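Local coordinates for protein xylose isomerase-like TIM barrel (Anabaena variabilis ATCC 29413, PDB 2QW5) that binds zinc and D-xylose in a TIM barrel and is probably a sugar isomerase or epimerase, its natural substrate being uncertain, at residues L22-V34 and N66-L79. Numbering follows the deposited sequence.
Sequences LQPDNLDYRRIVV and NYTNLRHYLDSEGL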
loop_
_atom_site.group_PDB
_atom_site.type_symbol
_atom_site.label_atom_id
_atom_site.label_comp_id
_atom_site.label_asym_id
_atom_site.label_seq_id
_atom_site.Cartn_x
_atom_site.Cartn_y
_atom_site.Cartn_z
ATOM N N LEU A 22 -10.171 25.946 -3.810
ATOM C CA LEU A 22 -10.672 27.292 -3.616
ATOM C C LEU A 22 -12.168 27.349 -3.241
ATOM O O LEU A 22 -12.600 28.401 -2.789
ATOM C CB LEU A 22 -10.329 28.211 -4.839
ATOM C CG LEU A 22 -8.969 28.932 -4.748
ATOM C CD1 LEU A 22 -9.063 30.064 -3.712
ATOM C CD2 LEU A 22 -7.776 28.044 -4.446
ATOM N N GLN A 23 -12.930 26.255 -3.414
ATOM C CA GLN A 23 -14.372 26.185 -3.080
ATOM C C GLN A 23 -15.092 27.465 -3.524
ATOM O O GLN A 23 -15.652 28.203 -2.688
ATOM C CB GLN A 23 -14.568 26.004 -1.571
ATOM C CG GLN A 23 -13.832 24.868 -0.899
ATOM C CD GLN A 23 -14.395 24.630 0.517
ATOM O OE1 GLN A 23 -15.603 24.369 0.671
ATOM N NE2 GLN A 23 -13.538 24.710 1.530
ATOM N N PRO A 24 -15.045 27.766 -4.834
ATOM C CA PRO A 24 -15.619 29.033 -5.346
ATOM C C PRO A 24 -17.119 29.269 -5.040
ATOM O O PRO A 24 -17.557 30.412 -4.937
ATOM C CB PRO A 24 -15.358 28.924 -6.849
ATOM C CG PRO A 24 -15.331 27.469 -7.119
ATOM C CD PRO A 24 -14.556 26.940 -5.953
ATOM N N ASP A 25 -17.854 28.175 -4.898
ATOM C CA ASP A 25 -19.281 28.127 -4.488
ATOM C C ASP A 25 -19.604 28.250 -2.979
ATOM O O ASP A 25 -20.775 28.424 -2.624
ATOM C CB ASP A 25 -19.936 26.828 -5.008
ATOM C CG ASP A 25 -19.173 25.539 -4.623
ATOM O OD1 ASP A 25 -17.964 25.560 -4.218
ATOM O OD2 ASP A 25 -19.799 24.467 -4.784
ATOM N N ASN A 26 -18.605 28.124 -2.106
ATOM C CA ASN A 26 -18.774 28.217 -0.660
ATOM C C ASN A 26 -18.586 29.692 -0.311
ATOM O O ASN A 26 -17.458 30.203 -0.287
ATOM C CB ASN A 26 -17.749 27.308 0.022
ATOM C CG ASN A 26 -17.850 27.282 1.544
ATOM O OD1 ASN A 26 -18.273 28.242 2.192
ATOM N ND2 ASN A 26 -17.355 26.189 2.129
ATOM N N LEU A 27 -19.704 30.342 0.012
ATOM C CA LEU A 27 -19.762 31.778 0.255
ATOM C C LEU A 27 -19.007 32.191 1.508
ATOM O O LEU A 27 -18.366 33.253 1.524
ATOM C CB LEU A 27 -21.225 32.263 0.253
ATOM C CG LEU A 27 -22.005 31.976 -1.063
ATOM C CD1 LEU A 27 -23.486 32.303 -1.003
ATOM C CD2 LEU A 27 -21.393 32.681 -2.240
ATOM N N ASP A 28 -19.035 31.348 2.536
ATOM C CA ASP A 28 -18.276 31.616 3.769
ATOM C C ASP A 28 -16.761 31.468 3.556
ATOM O O ASP A 28 -15.962 32.192 4.170
ATOM C CB ASP A 28 -18.744 30.702 4.917
ATOM C CG ASP A 28 -20.167 31.016 5.377
ATOM O OD1 ASP A 28 -21.007 31.468 4.562
ATOM O OD2 ASP A 28 -20.450 30.787 6.562
ATOM N N TYR A 29 -16.381 30.502 2.712
ATOM C CA TYR A 29 -14.970 30.291 2.365
ATOM C C TYR A 29 -14.412 31.471 1.538
ATOM O O TYR A 29 -13.270 31.862 1.754
ATOM C CB TYR A 29 -14.754 28.956 1.641
ATOM C CG TYR A 29 -13.310 28.548 1.626
ATOM C CD1 TYR A 29 -12.678 28.132 2.802
ATOM C CD2 TYR A 29 -12.572 28.558 0.449
ATOM C CE1 TYR A 29 -11.329 27.756 2.804
ATOM C CE2 TYR A 29 -11.232 28.165 0.435
ATOM C CZ TYR A 29 -10.616 27.766 1.612
ATOM O OH TYR A 29 -9.307 27.380 1.611
ATOM N N ARG A 30 -15.212 32.056 0.641
ATOM C CA ARG A 30 -14.754 33.256 -0.102
ATOM C C ARG A 30 -14.230 34.336 0.800
ATOM O O ARG A 30 -13.293 35.053 0.427
ATOM C CB ARG A 30 -15.868 33.927 -0.877
ATOM C CG ARG A 30 -16.364 33.218 -2.006
ATOM C CD ARG A 30 -17.485 34.013 -2.604
ATOM N NE ARG A 30 -18.041 33.327 -3.760
ATOM C CZ ARG A 30 -19.091 33.755 -4.454
ATOM N NH1 ARG A 30 -19.707 34.898 -4.137
ATOM N NH2 ARG A 30 -19.528 33.025 -5.482
ATOM N N ARG A 31 -14.880 34.509 1.952
ATOM C CA ARG A 31 -14.449 35.507 2.925
ATOM C C ARG A 31 -13.059 35.248 3.453
ATOM O O ARG A 31 -12.298 36.197 3.675
ATOM C CB ARG A 31 -15.477 35.656 4.070
ATOM C CG ARG A 31 -16.714 36.420 3.600
ATOM C CD ARG A 31 -17.708 36.739 4.697
ATOM N NE ARG A 31 -18.745 35.714 4.824
ATOM C CZ ARG A 31 -19.776 35.537 3.976
ATOM N NH1 ARG A 31 -19.919 36.286 2.861
ATOM N NH2 ARG A 31 -20.666 34.562 4.217
ATOM N N ILE A 32 -12.748 33.970 3.666
ATOM C CA ILE A 32 -11.426 33.533 4.112
ATOM C C ILE A 32 -10.380 33.803 3.019
ATOM O O ILE A 32 -9.343 34.377 3.309
ATOM C CB ILE A 32 -11.408 32.045 4.548
ATOM C CG1 ILE A 32 -12.293 31.846 5.789
ATOM C CG2 ILE A 32 -10.015 31.613 4.889
ATOM C CD1 ILE A 32 -12.464 30.357 6.189
ATOM N N VAL A 33 -10.683 33.428 1.779
ATOM C CA VAL A 33 -9.816 33.710 0.621
ATOM C C VAL A 33 -9.458 35.217 0.523
ATOM O O VAL A 33 -8.267 35.583 0.392
ATOM C CB VAL A 33 -10.471 33.215 -0.701
ATOM C CG1 VAL A 33 -9.628 33.616 -1.921
ATOM C CG2 VAL A 33 -10.671 31.709 -0.667
ATOM N N VAL A 34 -10.473 36.078 0.659
ATOM C CA VAL A 34 -10.275 37.531 0.563
ATOM C C VAL A 34 -9.436 38.074 1.717
ATOM O O VAL A 34 -8.536 38.867 1.481
ATOM C CB VAL A 34 -11.607 38.278 0.351
ATOM C CG1 VAL A 34 -11.431 39.807 0.493
ATOM C CG2 VAL A 34 -12.219 37.869 -1.030
ATOM N N ASN A 66 -19.084 29.371 -11.178
ATOM C CA ASN A 66 -18.589 29.593 -9.808
ATOM C C ASN A 66 -17.306 30.403 -9.757
ATOM O O ASN A 66 -17.201 31.338 -8.979
ATOM C CB ASN A 66 -18.389 28.268 -9.062
ATOM C CG ASN A 66 -19.690 27.559 -8.766
ATOM O OD1 ASN A 66 -20.781 28.159 -8.769
ATOM N ND2 ASN A 66 -19.583 26.277 -8.497
ATOM N N TYR A 67 -16.323 30.047 -10.580
ATOM C CA TYR A 67 -15.046 30.810 -10.598
ATOM C C TYR A 67 -15.241 32.250 -11.142
ATOM O O TYR A 67 -14.541 33.169 -10.721
ATOM C CB TYR A 67 -13.938 30.026 -11.351
ATOM C CG TYR A 67 -13.409 28.843 -10.529
ATOM C CD1 TYR A 67 -12.539 29.059 -9.460
ATOM C CD2 TYR A 67 -13.692 27.514 -10.871
ATOM C CE1 TYR A 67 -12.012 28.003 -8.706
ATOM C CE2 TYR A 67 -13.155 26.432 -10.117
ATOM C CZ TYR A 67 -12.315 26.691 -9.051
ATOM O OH TYR A 67 -11.803 25.668 -8.297
ATOM N N THR A 68 -16.183 32.426 -12.077
ATOM C CA THR A 68 -16.525 33.763 -12.589
ATOM C C THR A 68 -17.067 34.571 -11.398
ATOM O O THR A 68 -16.655 35.705 -11.171
ATOM C CB THR A 68 -17.557 33.713 -13.715
ATOM O OG1 THR A 68 -17.010 33.029 -14.856
ATOM C CG2 THR A 68 -17.992 35.151 -14.120
ATOM N N ASN A 69 -17.931 33.952 -10.604
ATOM C CA ASN A 69 -18.480 34.607 -9.410
ATOM C C ASN A 69 -17.420 34.897 -8.351
ATOM O O ASN A 69 -17.531 35.898 -7.630
ATOM C CB ASN A 69 -19.639 33.776 -8.825
ATOM C CG ASN A 69 -20.854 33.691 -9.763
ATOM O OD1 ASN A 69 -20.987 34.450 -10.709
ATOM N ND2 ASN A 69 -21.731 32.748 -9.493
ATOM N N LEU A 70 -16.401 34.034 -8.233
ATOM C CA LEU A 70 -15.288 34.274 -7.319
ATOM C C LEU A 70 -14.517 35.508 -7.794
ATOM O O LEU A 70 -14.241 36.400 -7.000
ATOM C CB LEU A 70 -14.355 33.037 -7.173
ATOM C CG LEU A 70 -13.135 33.157 -6.239
ATOM C CD1 LEU A 70 -13.545 33.522 -4.793
ATOM C CD2 LEU A 70 -12.283 31.904 -6.256
ATOM N N ARG A 71 -14.176 35.577 -9.083
ATOM C CA ARG A 71 -13.496 36.781 -9.644
ATOM C C ARG A 71 -14.301 38.057 -9.347
ATOM O O ARG A 71 -13.734 39.074 -8.910
ATOM C CB ARG A 71 -13.307 36.635 -11.155
ATOM C CG ARG A 71 -12.544 37.752 -11.896
ATOM C CD ARG A 71 -11.087 37.876 -11.552
ATOM N NE ARG A 71 -10.765 38.875 -10.525
ATOM C CZ ARG A 71 -9.529 39.242 -10.183
ATOM N NH1 ARG A 71 -8.467 38.686 -10.775
ATOM N NH2 ARG A 71 -9.346 40.171 -9.257
ATOM N N HIS A 72 -15.616 37.998 -9.566
ATOM C CA HIS A 72 -16.481 39.154 -9.320
ATOM C C HIS A 72 -16.540 39.544 -7.848
ATOM O O HIS A 72 -16.596 40.722 -7.542
ATOM C CB HIS A 72 -17.881 38.968 -9.890
ATOM C CG HIS A 72 -17.903 38.886 -11.387
ATOM N ND1 HIS A 72 -18.948 38.321 -12.084
ATOM C CD2 HIS A 72 -16.991 39.264 -12.316
ATOM C CE1 HIS A 72 -18.698 38.382 -13.381
ATOM N NE2 HIS A 72 -17.515 38.949 -13.549
ATOM N N TYR A 73 -16.484 38.559 -6.960
ATOM C CA TYR A 73 -16.481 38.820 -5.519
ATOM C C TYR A 73 -15.146 39.471 -5.081
ATOM O O TYR A 73 -15.132 40.391 -4.244
ATOM C CB TYR A 73 -16.774 37.525 -4.739
ATOM C CG TYR A 73 -16.786 37.742 -3.256
ATOM C CD1 TYR A 73 -17.877 38.378 -2.646
ATOM C CD2 TYR A 73 -15.714 37.349 -2.455
ATOM C CE1 TYR A 73 -17.892 38.630 -1.262
ATOM C CE2 TYR A 73 -15.728 37.575 -1.080
ATOM C CZ TYR A 73 -16.822 38.208 -0.494
ATOM O OH TYR A 73 -16.832 38.421 0.857
ATOM N N LEU A 74 -14.024 38.985 -5.630
ATOM C CA LEU A 74 -12.730 39.610 -5.351
ATOM C C LEU A 74 -12.760 41.071 -5.828
ATOM O O LEU A 74 -12.323 41.958 -5.100
ATOM C CB LEU A 74 -11.554 38.873 -6.026
ATOM C CG LEU A 74 -11.222 37.382 -5.743
ATOM C CD1 LEU A 74 -9.944 37.042 -6.510
ATOM C CD2 LEU A 74 -11.103 36.979 -4.300
ATOM N N ASP A 75 -13.333 41.313 -7.010
ATOM C CA ASP A 75 -13.429 42.690 -7.571
ATOM C C ASP A 75 -14.285 43.590 -6.689
ATOM O O ASP A 75 -13.873 44.712 -6.369
ATOM C CB ASP A 75 -14.003 42.672 -8.987
ATOM C CG ASP A 75 -13.099 42.003 -9.980
ATOM O OD1 ASP A 75 -11.893 41.808 -9.681
ATOM O OD2 ASP A 75 -13.617 41.647 -11.062
ATOM N N SER A 76 -15.418 43.070 -6.238
ATOM C CA SER A 76 -16.318 43.834 -5.354
ATOM C C SER A 76 -15.683 44.134 -3.986
ATOM O O SER A 76 -16.071 45.111 -3.327
ATOM C CB SER A 76 -17.670 43.134 -5.202
ATOM O OG SER A 76 -17.579 41.989 -4.394
ATOM N N GLU A 77 -14.719 43.317 -3.558
ATOM C CA GLU A 77 -13.954 43.582 -2.323
ATOM C C GLU A 77 -12.731 44.521 -2.467
ATOM O O GLU A 77 -11.916 44.602 -1.546
ATOM C CB GLU A 77 -13.540 42.226 -1.676
ATOM C CG GLU A 77 -14.716 41.450 -1.076
ATOM C CD GLU A 77 -15.278 42.137 0.191
ATOM O OE1 GLU A 77 -14.533 42.290 1.173
ATOM O OE2 GLU A 77 -16.456 42.539 0.191
ATOM N N GLY A 78 -12.594 45.216 -3.608
ATOM C CA GLY A 78 -11.470 46.128 -3.879
ATOM C C GLY A 78 -10.224 45.495 -4.464
ATOM O O GLY A 78 -9.172 46.172 -4.561
ATOM N N LEU A 79 -10.340 44.249 -4.931
ATOM C CA LEU A 79 -9.178 43.494 -5.421
ATOM C C LEU A 79 -9.143 43.362 -6.938
ATOM O O LEU A 79 -8.539 42.411 -7.443
ATOM C CB LEU A 79 -9.101 42.126 -4.719
ATOM C CG LEU A 79 -9.082 42.137 -3.167
ATOM C CD1 LEU A 79 -9.141 40.726 -2.575
ATOM C CD2 LEU A 79 -7.898 42.878 -2.627
HETATM O O HOH W 1 -9.845 24.788 -6.552
#
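R30 reaches across from helix 27-42 to helix 60-76 and illustrates how a long cationic side chain can join two barrel helices through its hydrocarbon part. Its CB lies 3.7 Å from CE2 of Y73, and its CG packs against CD1 of L70. CD makes a CH-pi contact over one face of the Y73 ring, toward its rim, 4.1 Å from the centroid; E77 CG lies over the rim of the opposite face. A straight run to NE (chi3 -179°) carries the guanidinium on to N69, where R30 NH2 comes 3.4 Å from N69 CB. R30 NE donates to the P24 carbonyl O (3.2 Å), close to the guanidinium plane, and a weak bond from NH2 to the same oxygen helps fix the group's rotation. P24 in turn sets CG over the centre of the Y67 ring, 3.6 Å from the centroid, while a water joins Y67 OH to L22 N. A leucine in place of Y67 would probably deprive P24 of its aromatic platform and the water of its hydroxyl partner. V34 CG2 touches both Y73 CE2 and L74 CD2. Segments 27-34 and 66-76 cross at -51° outside the barrel; L22 of the preceding loop, with V33 and L70, meets F50 of strand 47-51, and Y67 touches I117 of helix 101-120.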